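Local coordinates for protein malate dehydrogenase (PDB 6UM4) that probably catalyses the reversible, nicotinamide-cofactor-dependent oxidation of malate to oxaloacetate, at residues A[196-201]-A[227-232]; A[281-286]-A[404-409]; A[249-254]-A[332-337]; A[244-249]-A[340-345]. All coordinates share one frame; numbering follows the deposited sequence.

Interaction 1. Residues A[196-201]-A[227-232]; sequences KDNAAI and NTNAMI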
loop_
_atom_site.group_PDB
_atom_site.type_symbol
_atom_site.label_atom_id
_atom_site.label_comp_id
_atom_site.label_asym_id
_atom_site.label_seq_id
_atom_site.Cartn_x
_atom_site.Cartn_y
_atom_site.Cartn_z
ATOM N N LYS A 196 -8.761 -30.323 2.439
ATOM C CA LYS A 196 -9.539 -30.677 3.624
ATOM C C LYS A 196 -9.154 -29.830 4.831
ATOM O O LYS A 196 -10.029 -29.374 5.576
ATOM C CB LYS A 196 -9.370 -32.164 3.948
ATOM C CG LYS A 196 -9.817 -33.083 2.819
ATOM C CD LYS A 196 -9.938 -34.525 3.278
ATOM C CE LYS A 196 -8.785 -35.377 2.788
ATOM N NZ LYS A 196 -9.084 -36.829 3.023
ATOM N N ASP A 197 -7.856 -29.614 5.046
ATOM C CA ASP A 197 -7.432 -28.800 6.182
ATOM C C ASP A 197 -7.946 -27.374 6.057
ATOM O O ASP A 197 -8.374 -26.772 7.049
ATOM C CB ASP A 197 -5.912 -28.822 6.324
ATOM C CG ASP A 197 -5.388 -30.190 6.719
ATOM O OD1 ASP A 197 -6.212 -31.061 7.082
ATOM O OD2 ASP A 197 -4.153 -30.387 6.690
ATOM N N ASN A 198 -7.909 -26.807 4.852
ATOM C CA ASN A 198 -8.434 -25.457 4.693
ATOM C C ASN A 198 -9.956 -25.442 4.794
ATOM O O ASN A 198 -10.536 -24.513 5.366
ATOM C CB ASN A 198 -7.960 -24.864 3.372
ATOM C CG ASN A 198 -6.560 -24.318 3.466
ATOM O OD1 ASN A 198 -6.340 -23.228 3.994
ATOM N ND2 ASN A 198 -5.591 -25.093 2.991
ATOM N N ALA A 199 -10.624 -26.474 4.272
ATOM C CA ALA A 199 -12.070 -26.543 4.446
ATOM C C ALA A 199 -12.435 -26.525 5.930
ATOM O O ALA A 199 -13.406 -25.871 6.326
ATOM C CB ALA A 199 -12.642 -27.775 3.742
ATOM N N ALA A 200 -11.657 -27.227 6.767
ATOM C CA ALA A 200 -11.909 -27.217 8.205
ATOM C C ALA A 200 -11.750 -25.813 8.781
ATOM O O ALA A 200 -12.491 -25.419 9.691
ATOM C CB ALA A 200 -10.980 -28.204 8.911
ATOM N N ILE A 201 -10.776 -25.053 8.281
ATOM C CA ILE A 201 -10.612 -23.666 8.716
ATOM C C ILE A 201 -11.827 -22.833 8.319
ATOM O O ILE A 201 -12.334 -22.025 9.107
ATOM C CB ILE A 201 -9.311 -23.059 8.144
ATOM C CG1 ILE A 201 -8.066 -23.678 8.780
ATOM C CG2 ILE A 201 -9.292 -21.550 8.276
ATOM C CD1 ILE A 201 -6.799 -23.289 8.068
ATOM N N ASN A 227 -12.103 -20.680 -4.423
ATOM C CA ASN A 227 -13.492 -21.025 -4.753
ATOM C C ASN A 227 -14.056 -22.030 -3.773
ATOM O O ASN A 227 -15.184 -21.888 -3.291
ATOM C CB ASN A 227 -13.601 -21.602 -6.172
ATOM C CG ASN A 227 -13.125 -20.642 -7.228
ATOM O OD1 ASN A 227 -12.064 -20.027 -7.076
ATOM N ND2 ASN A 227 -13.894 -20.505 -8.310
ATOM N N THR A 228 -13.285 -23.080 -3.501
ATOM C CA THR A 228 -13.740 -24.135 -2.608
ATOM C C THR A 228 -13.826 -23.643 -1.165
ATOM O O THR A 228 -14.761 -23.992 -0.434
ATOM C CB THR A 228 -12.790 -25.317 -2.732
ATOM O OG1 THR A 228 -12.770 -25.741 -4.103
ATOM C CG2 THR A 228 -13.256 -26.480 -1.862
ATOM N N ASN A 229 -12.851 -22.843 -0.725
ATOM C CA ASN A 229 -12.946 -22.276 0.618
ATOM C C ASN A 229 -14.221 -21.455 0.771
ATOM O O ASN A 229 -14.925 -21.566 1.781
ATOM C CB ASN A 229 -11.719 -21.415 0.919
ATOM C CG ASN A 229 -10.484 -22.241 1.234
ATOM O OD1 ASN A 229 -10.574 -23.420 1.579
ATOM N ND2 ASN A 229 -9.316 -21.623 1.100
ATOM N N ALA A 230 -14.543 -20.637 -0.240
ATOM C CA ALA A 230 -15.755 -19.820 -0.182
ATOM C C ALA A 230 -16.999 -20.696 -0.100
ATOM O O ALA A 230 -17.935 -20.413 0.668
ATOM C CB ALA A 230 -15.822 -18.920 -1.419
ATOM N N MET A 231 -17.019 -21.771 -0.890
ATOM C CA MET A 231 -18.145 -22.688 -0.870
ATOM C C MET A 231 -18.328 -23.316 0.506
ATOM O O MET A 231 -19.459 -23.492 0.969
ATOM C CB MET A 231 -17.933 -23.767 -1.916
ATOM C CG MET A 231 -19.129 -24.710 -2.012
ATOM S SD MET A 231 -18.512 -26.334 -2.423
ATOM C CE MET A 231 -17.631 -26.705 -0.917
ATOM N N ILE A 232 -17.231 -23.742 1.137
ATOM C CA ILE A 232 -17.319 -24.303 2.483
ATOM C C ILE A 232 -17.796 -23.250 3.481
ATOM O O ILE A 232 -18.575 -23.544 4.398
ATOM C CB ILE A 232 -15.969 -24.903 2.912
ATOM C CG1 ILE A 232 -15.673 -26.162 2.109
ATOM C CG2 ILE A 232 -16.002 -25.246 4.403
ATOM C CD1 ILE A 232 -16.650 -27.287 2.391
#
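Ala-199 meets Ile-232 across two helices, and the isoleucine does the reaching. Its two beta branches divide the work. CG1, beside the backbone N, packs on Ala-199 CB at 3.8 Å. CG2 stands anti to the backbone N (CG1 chi1 -70°) and presses on the alanine carbonyl, 3.3 Å from Ala-199 O, which is tight for a methyl against an oxygen. A turn earlier, Asn-229 turns its amide across the gap, bringing OD1 to 3.5 Å from Asn-198 CB.

These are helices 191-212 and 226-235 of the Rossmann fold. They are successive crossover connections of the parallel sheet: the first leads from strand 176-179 to strand 218-221, the second on to strand 245-247. Their segments run in roughly the same direction, inclined by 39°, with axes 8.9 Å apart; the small Ala-199 suits that spacing.

The hydrogen bonds of both amides go elsewhere. Asn-198, its CG beside the backbone N (chi1 -81°), gives ND2 to Val-194 O one turn back and takes the N-H of Lys-183 on OD1. Asn-229 ND2 is bonded to Ala-223 O, which helps fix the rotation of the amide whose OD1 touches Asn-198. Phe-202 packs on Asn-229, while Val-414 of helix 394-414 lies against Ile-232.

Interaction 2. Residues A[281-286]-A[404-409]; sequences SATQYP and VKELIE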
loop_
_atom_site.group_PDB
_atom_site.type_symbol
_atom_site.label_atom_id
_atom_site.label_comp_id
_atom_site.label_asym_id
_atom_site.label_seq_id
_atom_site.Cartn_x
_atom_site.Cartn_y
_atom_site.Cartn_z
ATOM N N SER A 281 -7.211 -20.876 -10.258
ATOM C CA SER A 281 -6.193 -21.911 -10.377
ATOM C C SER A 281 -5.695 -21.914 -11.812
ATOM O O SER A 281 -6.137 -21.119 -12.648
ATOM C CB SER A 281 -6.748 -23.281 -10.003
ATOM O OG SER A 281 -7.527 -23.772 -11.079
ATOM N N ALA A 282 -4.794 -22.846 -12.101
ATOM C CA ALA A 282 -4.253 -22.931 -13.451
ATOM C C ALA A 282 -5.272 -23.413 -14.482
ATOM O O ALA A 282 -4.981 -23.330 -15.675
ATOM C CB ALA A 282 -3.029 -23.847 -13.476
ATOM N N THR A 283 -6.448 -23.903 -14.070
ATOM C CA THR A 283 -7.477 -24.268 -15.039
ATOM C C THR A 283 -8.391 -23.105 -15.385
ATOM O O THR A 283 -9.341 -23.281 -16.159
ATOM C CB THR A 283 -8.345 -25.423 -14.523
ATOM O OG1 THR A 283 -9.259 -24.932 -13.532
ATOM C CG2 THR A 283 -7.479 -26.533 -13.942
ATOM N N GLN A 284 -8.139 -21.933 -14.823
ATOM C CA GLN A 284 -8.966 -20.779 -15.120
ATOM C C GLN A 284 -9.003 -20.540 -16.620
ATOM O O GLN A 284 -8.091 -20.921 -17.363
ATOM C CB GLN A 284 -8.410 -19.544 -14.417
ATOM C CG GLN A 284 -7.099 -19.090 -15.012
ATOM C CD GLN A 284 -6.481 -17.956 -14.242
ATOM O OE1 GLN A 284 -6.737 -16.788 -14.540
ATOM N NE2 GLN A 284 -5.610 -18.286 -13.288
ATOM N N TYR A 285 -10.079 -19.920 -17.072
ATOM C CA TYR A 285 -10.173 -19.560 -18.474
ATOM C C TYR A 285 -10.217 -18.054 -18.606
ATOM O O TYR A 285 -11.275 -17.443 -18.397
ATOM C CB TYR A 285 -11.397 -20.199 -19.138
ATOM C CG TYR A 285 -11.577 -19.726 -20.551
ATOM C CD1 TYR A 285 -10.492 -19.663 -21.435
ATOM C CD2 TYR A 285 -12.808 -19.298 -20.999
ATOM C CE1 TYR A 285 -10.652 -19.207 -22.717
ATOM C CE2 TYR A 285 -12.973 -18.845 -22.288
ATOM C CZ TYR A 285 -11.896 -18.801 -23.137
ATOM O OH TYR A 285 -12.085 -18.350 -24.415
ATOM N N PRO A 286 -9.097 -17.405 -18.922
ATOM C CA PRO A 286 -9.128 -15.974 -19.248
ATOM C C PRO A 286 -9.761 -15.788 -20.620
ATOM O O PRO A 286 -9.257 -16.302 -21.620
ATOM C CB PRO A 286 -7.644 -15.578 -19.251
ATOM C CG PRO A 286 -6.884 -16.790 -18.706
ATOM C CD PRO A 286 -7.742 -17.965 -19.038
ATOM N N VAL A 404 -14.688 -26.160 -14.518
ATOM C CA VAL A 404 -15.819 -26.697 -13.763
ATOM C C VAL A 404 -15.509 -28.105 -13.273
ATOM O O VAL A 404 -15.730 -28.437 -12.102
ATOM C CB VAL A 404 -17.088 -26.650 -14.631
ATOM C CG1 VAL A 404 -18.171 -27.554 -14.054
ATOM C CG2 VAL A 404 -17.579 -25.212 -14.719
ATOM N N LYS A 405 -14.911 -28.924 -14.138
ATOM C CA LYS A 405 -14.506 -30.264 -13.741
ATOM C C LYS A 405 -13.582 -30.225 -12.529
ATOM O O LYS A 405 -13.703 -31.049 -11.620
ATOM C CB LYS A 405 -13.838 -30.962 -14.920
ATOM C CG LYS A 405 -13.488 -32.419 -14.701
ATOM C CD LYS A 405 -12.932 -33.017 -15.997
ATOM C CE LYS A 405 -12.684 -34.509 -15.858
ATOM N NZ LYS A 405 -11.610 -34.783 -14.870
ATOM N N GLU A 406 -12.634 -29.293 -12.509
ATOM C CA GLU A 406 -11.739 -29.219 -11.365
ATOM C C GLU A 406 -12.479 -28.777 -10.116
ATOM O O GLU A 406 -12.250 -29.312 -9.028
ATOM C CB GLU A 406 -10.598 -28.257 -11.654
ATOM C CG GLU A 406 -9.608 -28.207 -10.539
ATOM C CD GLU A 406 -8.515 -27.215 -10.817
ATOM O OE1 GLU A 406 -8.829 -26.030 -11.078
ATOM O OE2 GLU A 406 -7.347 -27.639 -10.790
ATOM N N LEU A 407 -13.381 -27.808 -10.261
ATOM C CA LEU A 407 -14.166 -27.350 -9.124
ATOM C C LEU A 407 -15.024 -28.478 -8.565
ATOM O O LEU A 407 -15.141 -28.637 -7.345
ATOM C CB LEU A 407 -15.042 -26.170 -9.551
ATOM C CG LEU A 407 -14.337 -24.826 -9.759
ATOM C CD1 LEU A 407 -15.216 -23.856 -10.539
ATOM C CD2 LEU A 407 -13.959 -24.223 -8.398
ATOM N N ILE A 408 -15.618 -29.284 -9.438
ATOM C CA ILE A 408 -16.417 -30.403 -8.947
ATOM C C ILE A 408 -15.536 -31.402 -8.203
ATOM O O ILE A 408 -15.926 -31.936 -7.155
ATOM C CB ILE A 408 -17.192 -31.064 -10.107
ATOM C CG1 ILE A 408 -18.288 -30.105 -10.586
ATOM C CG2 ILE A 408 -17.807 -32.380 -9.648
ATOM C CD1 ILE A 408 -18.973 -30.514 -11.841
ATOM N N GLU A 409 -14.334 -31.671 -8.725
ATOM C CA GLU A 409 -13.441 -32.603 -8.042
ATOM C C GLU A 409 -13.030 -32.054 -6.685
ATOM O O GLU A 409 -12.975 -32.792 -5.697
ATOM C CB GLU A 409 -12.211 -32.903 -8.902
#
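From Ser-281 to Gln-284 the backbone makes a type I turn against helix 394-414, with Thr-283 CA 7.5 Å from Glu-406 CA. One carboxylate oxygen then collects the bonds. Ser-281 OG donates to Glu-406 OE1 at 2.6 Å and is met by the syn lone pair of that oxygen, on the side of OE2. Thr-283 OG1 donates to the same Glu-406 OE1 at 2.7 Å but comes from above, 52° out of the carboxylate plane. Asn-279 ND2 adds a third bond to OE1, and three donors on one oxygen would probably stabilise the ionised form.

Glu-406 gets there as an extended rod, CG anti to the backbone N (chi1 -177°). Its flat end is also touched by the threonine methyl: Thr-283 CG2 lies 3.4 Å from Glu-406 CD. Thr-283 OG1 is bonded as well to Ser-403 OG on the same helix.

The turn is braced from within. Thr-283 N donates to Ser-281 OG at 3.2 Å, an ST turn that helps orient the hydroxyl. Gln-284 N, at 3.1 Å, and Gln-284 NE2, at 3.0 Å, reach Ser-281 O from opposite faces of its carbonyl plane.

Within the alpha/beta C-terminal domain the turn joins a small antiparallel sheet to helix 394-414: the chain runs on into strand 285-287, paired with strand 271-277. Helix 305-317 packs on Pro-286, and Tyr-285 OH bonds Ser-396 OG near the start of helix 394-414.

Interaction 3. Residues A[249-254]-A[332-337]; sequences TRLDHD and AASAAD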
loop_
_atom_site.group_PDB
_atom_site.type_symbol
_atom_site.label_atom_id
_atom_site.label_comp_id
_atom_site.label_asym_id
_atom_site.label_seq_id
_atom_site.Cartn_x
_atom_site.Cartn_y
_atom_site.Cartn_z
ATOM N N THR A 249 -10.933 -13.708 -7.857
ATOM C CA THR A 249 -10.217 -13.911 -9.117
ATOM C C THR A 249 -9.797 -12.585 -9.732
ATOM O O THR A 249 -9.370 -12.539 -10.898
ATOM C CB THR A 249 -11.085 -14.682 -10.103
ATOM O OG1 THR A 249 -12.353 -14.027 -10.201
ATOM C CG2 THR A 249 -11.292 -16.092 -9.593
ATOM N N ARG A 250 -9.945 -11.497 -8.971
ATOM C CA ARG A 250 -9.679 -10.172 -9.492
ATOM C C ARG A 250 -8.227 -10.025 -9.887
ATOM O O ARG A 250 -7.906 -9.215 -10.757
ATOM C CB ARG A 250 -10.054 -9.124 -8.436
ATOM C CG ARG A 250 -9.916 -7.668 -8.887
ATOM C CD ARG A 250 -10.590 -7.465 -10.242
ATOM N NE ARG A 250 -10.586 -6.063 -10.621
ATOM C CZ ARG A 250 -11.511 -5.181 -10.263
ATOM N NH1 ARG A 250 -12.544 -5.554 -9.507
ATOM N NH2 ARG A 250 -11.387 -3.910 -10.650
ATOM N N LEU A 251 -7.326 -10.785 -9.249
ATOM C CA LEU A 251 -5.918 -10.665 -9.601
ATOM C C LEU A 251 -5.643 -11.356 -10.935
ATOM O O LEU A 251 -4.901 -10.827 -11.774
ATOM C CB LEU A 251 -5.027 -11.222 -8.491
ATOM C CG LEU A 251 -3.544 -11.057 -8.834
ATOM C CD1 LEU A 251 -3.178 -9.583 -8.999
ATOM C CD2 LEU A 251 -2.592 -11.782 -7.879
ATOM N N ASP A 252 -6.231 -12.537 -11.151
ATOM C CA ASP A 252 -6.194 -13.140 -12.479
ATOM C C ASP A 252 -6.729 -12.159 -13.515
ATOM O O ASP A 252 -6.117 -11.938 -14.573
ATOM C CB ASP A 252 -6.991 -14.444 -12.510
ATOM C CG ASP A 252 -6.596 -15.427 -11.400
ATOM O OD1 ASP A 252 -5.405 -15.760 -11.234
ATOM O OD2 ASP A 252 -7.515 -15.938 -10.724
ATOM N N HIS A 253 -7.879 -11.562 -13.212
ATOM C CA HIS A 253 -8.501 -10.586 -14.100
ATOM C C HIS A 253 -7.545 -9.445 -14.439
ATOM O O HIS A 253 -7.294 -9.152 -15.614
ATOM C CB HIS A 253 -9.778 -10.064 -13.435
ATOM C CG HIS A 253 -10.503 -9.032 -14.233
ATOM N ND1 HIS A 253 -11.645 -9.316 -14.947
ATOM C CD2 HIS A 253 -10.257 -7.714 -14.422
ATOM C CE1 HIS A 253 -12.073 -8.219 -15.548
ATOM N NE2 HIS A 253 -11.249 -7.230 -15.242
ATOM N N ASP A 254 -6.977 -8.811 -13.413
ATOM C CA ASP A 254 -6.076 -7.696 -13.648
ATOM C C ASP A 254 -4.808 -8.139 -14.366
ATOM O O ASP A 254 -4.195 -7.341 -15.088
ATOM C CB ASP A 254 -5.728 -6.997 -12.315
ATOM C CG ASP A 254 -6.916 -6.241 -11.721
ATOM O OD1 ASP A 254 -7.898 -5.963 -12.463
ATOM O OD2 ASP A 254 -6.882 -5.946 -10.500
ATOM N N ALA A 332 2.608 -10.467 -3.156
ATOM C CA ALA A 332 1.705 -10.009 -2.102
ATOM C C ALA A 332 1.080 -8.654 -2.422
ATOM O O ALA A 332 -0.110 -8.430 -2.169
ATOM C CB ALA A 332 2.458 -9.949 -0.783
ATOM N N ALA A 333 1.873 -7.720 -2.933
ATOM C CA ALA A 333 1.371 -6.368 -3.136
ATOM C C ALA A 333 0.250 -6.347 -4.174
ATOM O O ALA A 333 -0.751 -5.645 -4.003
ATOM C CB ALA A 333 2.521 -5.441 -3.550
ATOM N N SER A 334 0.408 -7.074 -5.288
ATOM C CA SER A 334 -0.685 -7.063 -6.258
ATOM C C SER A 334 -1.891 -7.877 -5.780
ATOM O O SER A 334 -3.030 -7.518 -6.092
ATOM C CB SER A 334 -0.187 -7.505 -7.652
ATOM O OG SER A 334 0.649 -8.645 -7.606
ATOM N N ALA A 335 -1.700 -8.948 -5.003
ATOM C CA ALA A 335 -2.881 -9.626 -4.460
ATOM C C ALA A 335 -3.656 -8.703 -3.524
ATOM O O ALA A 335 -4.894 -8.678 -3.550
ATOM C CB ALA A 335 -2.508 -10.930 -3.745
ATOM N N ALA A 336 -2.941 -7.940 -2.677
ATOM C CA ALA A 336 -3.623 -6.957 -1.834
ATOM C C ALA A 336 -4.334 -5.926 -2.698
ATOM O O ALA A 336 -5.482 -5.561 -2.422
ATOM C CB ALA A 336 -2.626 -6.269 -0.891
ATOM N N ASP A 337 -3.678 -5.477 -3.776
ATOM C CA ASP A 337 -4.312 -4.539 -4.699
ATOM C C ASP A 337 -5.603 -5.111 -5.297
ATOM O O ASP A 337 -6.609 -4.404 -5.419
ATOM C CB ASP A 337 -3.346 -4.168 -5.819
ATOM C CG ASP A 337 -3.979 -3.250 -6.833
ATOM O OD1 ASP A 337 -4.034 -2.024 -6.573
ATOM O OD2 ASP A 337 -4.426 -3.756 -7.890
#
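Leu-251 rests on the backbone of helix 332-348 between Ser-334 and Ala-335, in a helix-helix crossing of the alpha/beta C-terminal domain of the lactate/malate dehydrogenases. The segments cross steeply, at 106°, with axes 9.4 Å apart. With chi1 at -178° the leucine fork swings away from its own N and over the neighbouring helix: CD1 lies 3.6 Å from Ser-334 O, and CD2 lies 4.1 Å from Ala-335 CA.

A turn further on, two acids face each other, Asp-254 OD2 standing 4.2 Å from Asp-337 OD2. Their repulsion is probably offset by cations: Asp-337 forms salt bridges with Arg-116 through OD1 and with Lys-341 through OD2, and Asp-254 has Arg-250.

The second subunit closes over this region. Its Glu-149 takes part in a hydrogen bond with Ser-334 OG, and its Asp-152 packs on Leu-251 and Asp-254, so the crossing borders the dimer interface. Back within the first helix, the NE-H of Arg-250 points within the guanidinium plane at Asp-254 OD1, 3.3 Å from NE, and meets that oxygen on the syn side, 30° out of the carboxylate plane.

Interaction 4. Residues A[244-249]-A[340-345]; sequences NITAMT and IKHMHD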
loop_
_atom_site.group_PDB
_atom_site.type_symbol
_atom_site.label_atom_id
_atom_site.label_comp_id
_atom_site.label_asym_id
_atom_site.label_seq_id
_atom_site.Cartn_x
_atom_site.Cartn_y
_atom_site.Cartn_z
ATOM N N ASN A 244 -23.386 -13.099 -0.898
ATOM C CA ASN A 244 -22.577 -12.203 -0.077
ATOM C C ASN A 244 -21.213 -12.786 0.293
ATOM O O ASN A 244 -20.458 -12.133 1.019
ATOM C CB ASN A 244 -23.350 -11.823 1.204
ATOM C CG ASN A 244 -24.503 -10.883 0.921
ATOM O OD1 ASN A 244 -24.618 -10.355 -0.180
ATOM N ND2 ASN A 244 -25.366 -10.686 1.890
ATOM N N ILE A 245 -20.892 -13.998 -0.158
ATOM C CA ILE A 245 -19.590 -14.618 0.063
ATOM C C ILE A 245 -18.995 -14.946 -1.296
ATOM O O ILE A 245 -19.535 -15.793 -2.016
ATOM C CB ILE A 245 -19.707 -15.895 0.912
ATOM C CG1 ILE A 245 -20.418 -15.605 2.236
ATOM C CG2 ILE A 245 -18.341 -16.533 1.120
ATOM C CD1 ILE A 245 -20.568 -16.838 3.113
ATOM N N THR A 246 -17.876 -14.299 -1.647
ATOM C CA THR A 246 -17.239 -14.574 -2.928
ATOM C C THR A 246 -15.773 -14.931 -2.728
ATOM O O THR A 246 -15.183 -14.701 -1.671
ATOM C CB THR A 246 -17.356 -13.380 -3.877
ATOM O OG1 THR A 246 -16.731 -12.238 -3.284
ATOM C CG2 THR A 246 -18.817 -13.058 -4.139
ATOM N N ALA A 247 -15.178 -15.482 -3.778
ATOM C CA ALA A 247 -13.761 -15.784 -3.802
ATOM C C ALA A 247 -13.088 -14.880 -4.837
ATOM O O ALA A 247 -13.728 -14.428 -5.791
ATOM C CB ALA A 247 -13.538 -17.267 -4.116
ATOM N N MET A 248 -11.798 -14.589 -4.641
ATOM C CA MET A 248 -11.130 -13.558 -5.435
ATOM C C MET A 248 -10.454 -14.120 -6.684
ATOM O O MET A 248 -9.478 -14.875 -6.586
ATOM C CB MET A 248 -10.083 -12.820 -4.613
ATOM C CG MET A 248 -9.658 -11.567 -5.342
ATOM S SD MET A 248 -8.528 -10.528 -4.421
ATOM C CE MET A 248 -7.056 -11.564 -4.532
ATOM N N THR A 249 -10.933 -13.708 -7.857
ATOM C CA THR A 249 -10.217 -13.911 -9.117
ATOM C C THR A 249 -9.797 -12.585 -9.732
ATOM O O THR A 249 -9.370 -12.539 -10.898
ATOM C CB THR A 249 -11.085 -14.682 -10.103
ATOM O OG1 THR A 249 -12.353 -14.027 -10.201
ATOM C CG2 THR A 249 -11.292 -16.092 -9.593
ATOM N N ILE A 340 -8.316 -5.005 -2.627
ATOM C CA ILE A 340 -8.877 -3.663 -2.519
ATOM C C ILE A 340 -9.844 -3.414 -3.673
ATOM O O ILE A 340 -10.990 -3.000 -3.465
ATOM C CB ILE A 340 -7.755 -2.610 -2.481
ATOM C CG1 ILE A 340 -6.925 -2.758 -1.202
ATOM C CG2 ILE A 340 -8.354 -1.214 -2.511
ATOM C CD1 ILE A 340 -7.685 -2.462 0.092
ATOM N N LYS A 341 -9.423 -3.728 -4.902
ATOM C CA LYS A 341 -10.305 -3.479 -6.043
ATOM C C LYS A 341 -11.581 -4.324 -5.957
ATOM O O LYS A 341 -12.684 -3.838 -6.249
ATOM C CB LYS A 341 -9.572 -3.735 -7.364
ATOM C CG LYS A 341 -8.559 -2.634 -7.791
ATOM C CD LYS A 341 -7.864 -3.043 -9.079
ATOM C CE LYS A 341 -7.113 -1.891 -9.745
ATOM N NZ LYS A 341 -5.811 -1.561 -9.083
ATOM N N HIS A 342 -11.448 -5.597 -5.590
ATOM C CA HIS A 342 -12.623 -6.459 -5.481
ATOM C C HIS A 342 -13.633 -5.889 -4.485
ATOM O O HIS A 342 -14.823 -5.769 -4.794
ATOM C CB HIS A 342 -12.199 -7.874 -5.088
ATOM C CG HIS A 342 -13.352 -8.818 -4.856
ATOM N ND1 HIS A 342 -13.545 -9.956 -5.609
ATOM C CD2 HIS A 342 -14.357 -8.798 -3.947
ATOM C CE1 HIS A 342 -14.624 -10.593 -5.184
ATOM N NE2 HIS A 342 -15.141 -9.910 -4.178
ATOM N N MET A 343 -13.181 -5.552 -3.269
ATOM C CA MET A 343 -14.113 -5.029 -2.267
ATOM C C MET A 343 -14.659 -3.670 -2.678
ATOM O O MET A 343 -15.855 -3.398 -2.526
ATOM C CB MET A 343 -13.428 -4.926 -0.904
ATOM C CG MET A 343 -13.091 -6.252 -0.314
ATOM S SD MET A 343 -14.587 -7.217 -0.169
ATOM C CE MET A 343 -15.670 -6.089 0.738
ATOM N N HIS A 344 -13.789 -2.803 -3.192
ATOM C CA HIS A 344 -14.207 -1.470 -3.595
ATOM C C HIS A 344 -15.345 -1.528 -4.606
ATOM O O HIS A 344 -16.365 -0.846 -4.447
ATOM C CB HIS A 344 -13.015 -0.710 -4.173
ATOM C CG HIS A 344 -13.406 0.564 -4.837
ATOM N ND1 HIS A 344 -13.906 0.610 -6.121
ATOM C CD2 HIS A 344 -13.424 1.839 -4.377
ATOM C CE1 HIS A 344 -14.203 1.859 -6.429
ATOM N NE2 HIS A 344 -13.913 2.626 -5.392
ATOM N N ASP A 345 -15.170 -2.322 -5.674
ATOM C CA ASP A 345 -16.208 -2.483 -6.689
ATOM C C ASP A 345 -17.461 -3.165 -6.122
ATOM O O ASP A 345 -18.589 -2.790 -6.472
ATOM C CB ASP A 345 -15.638 -3.271 -7.876
ATOM C CG ASP A 345 -14.493 -2.518 -8.598
ATOM O OD1 ASP A 345 -14.238 -1.337 -8.259
ATOM O OD2 ASP A 345 -13.853 -3.102 -9.505
HETATM O O HOH W 1 -12.307 -11.601 -7.813
#
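Both ring nitrogens of the buried His-342 are engaged toward 244-249, one directly and one, less certainly, through a water. Thr-246 OG1 and His-342 NE2 are hydrogen-bonded at 3.0 Å, the hydroxyl lying at the ring edge near its plane. At the other nitrogen, water 1 sits in the ring plane 3.0 Å from His-342 ND1. That water also accepts from Thr-249 N, although the 2.5 Å from its oxygen is too short to be taken at face value.

A chi1 of 176° carries the imidazole out from the helix at the strand. In Thr-246, chi1 of 60° brings OG1 to the NE2 edge of the imidazole. Met-248 CG passes 4.2 Å from His-342 ND1, at a slant to the ring. Around the histidine lie Leu-220 of the adjoining strand, Met-356 of strand 353-359 and Trp-346, whose ring stands nearly perpendicular to the imidazole.

Thr-246 belongs to strand 245-247, the last strand of the six-stranded parallel sheet, with Ala-247 also bonded through its backbone to Ala-357 of strand 353-359. The contact thus docks helix 332-348, from the C-terminal domain, against the Rossmann sheet typical of NAD-binding dehydrogenases.

Interactions 3 and 4 share Thr-249 and helix 332-348, their centres about 10 Å apart; Arg-250 NH1 joins them by a 2.8 Å salt bridge to Asp-345 OD2. Interaction 1 backs onto interaction 4, Ala-230 CB lying 3.9 Å from Ala-247 CB, and onto interaction 2, where Asn-227 CB is 3.5 Å from Leu-407 CD2. Interactions 2 and 3 meet in a weak bond of 3.3 Å between Gln-284 NE2 and Asp-252 OD1. Asp-252 OD2 also bonds His-280 ND1, a pairing consistent with the histidine-aspartate relay of malate dehydrogenases; Asn-227 OD1 accepts from His-280 N. Segments 227-232 and 249-254 thus probably border the active site, through Asn-227, Thr-249 and Asp-252.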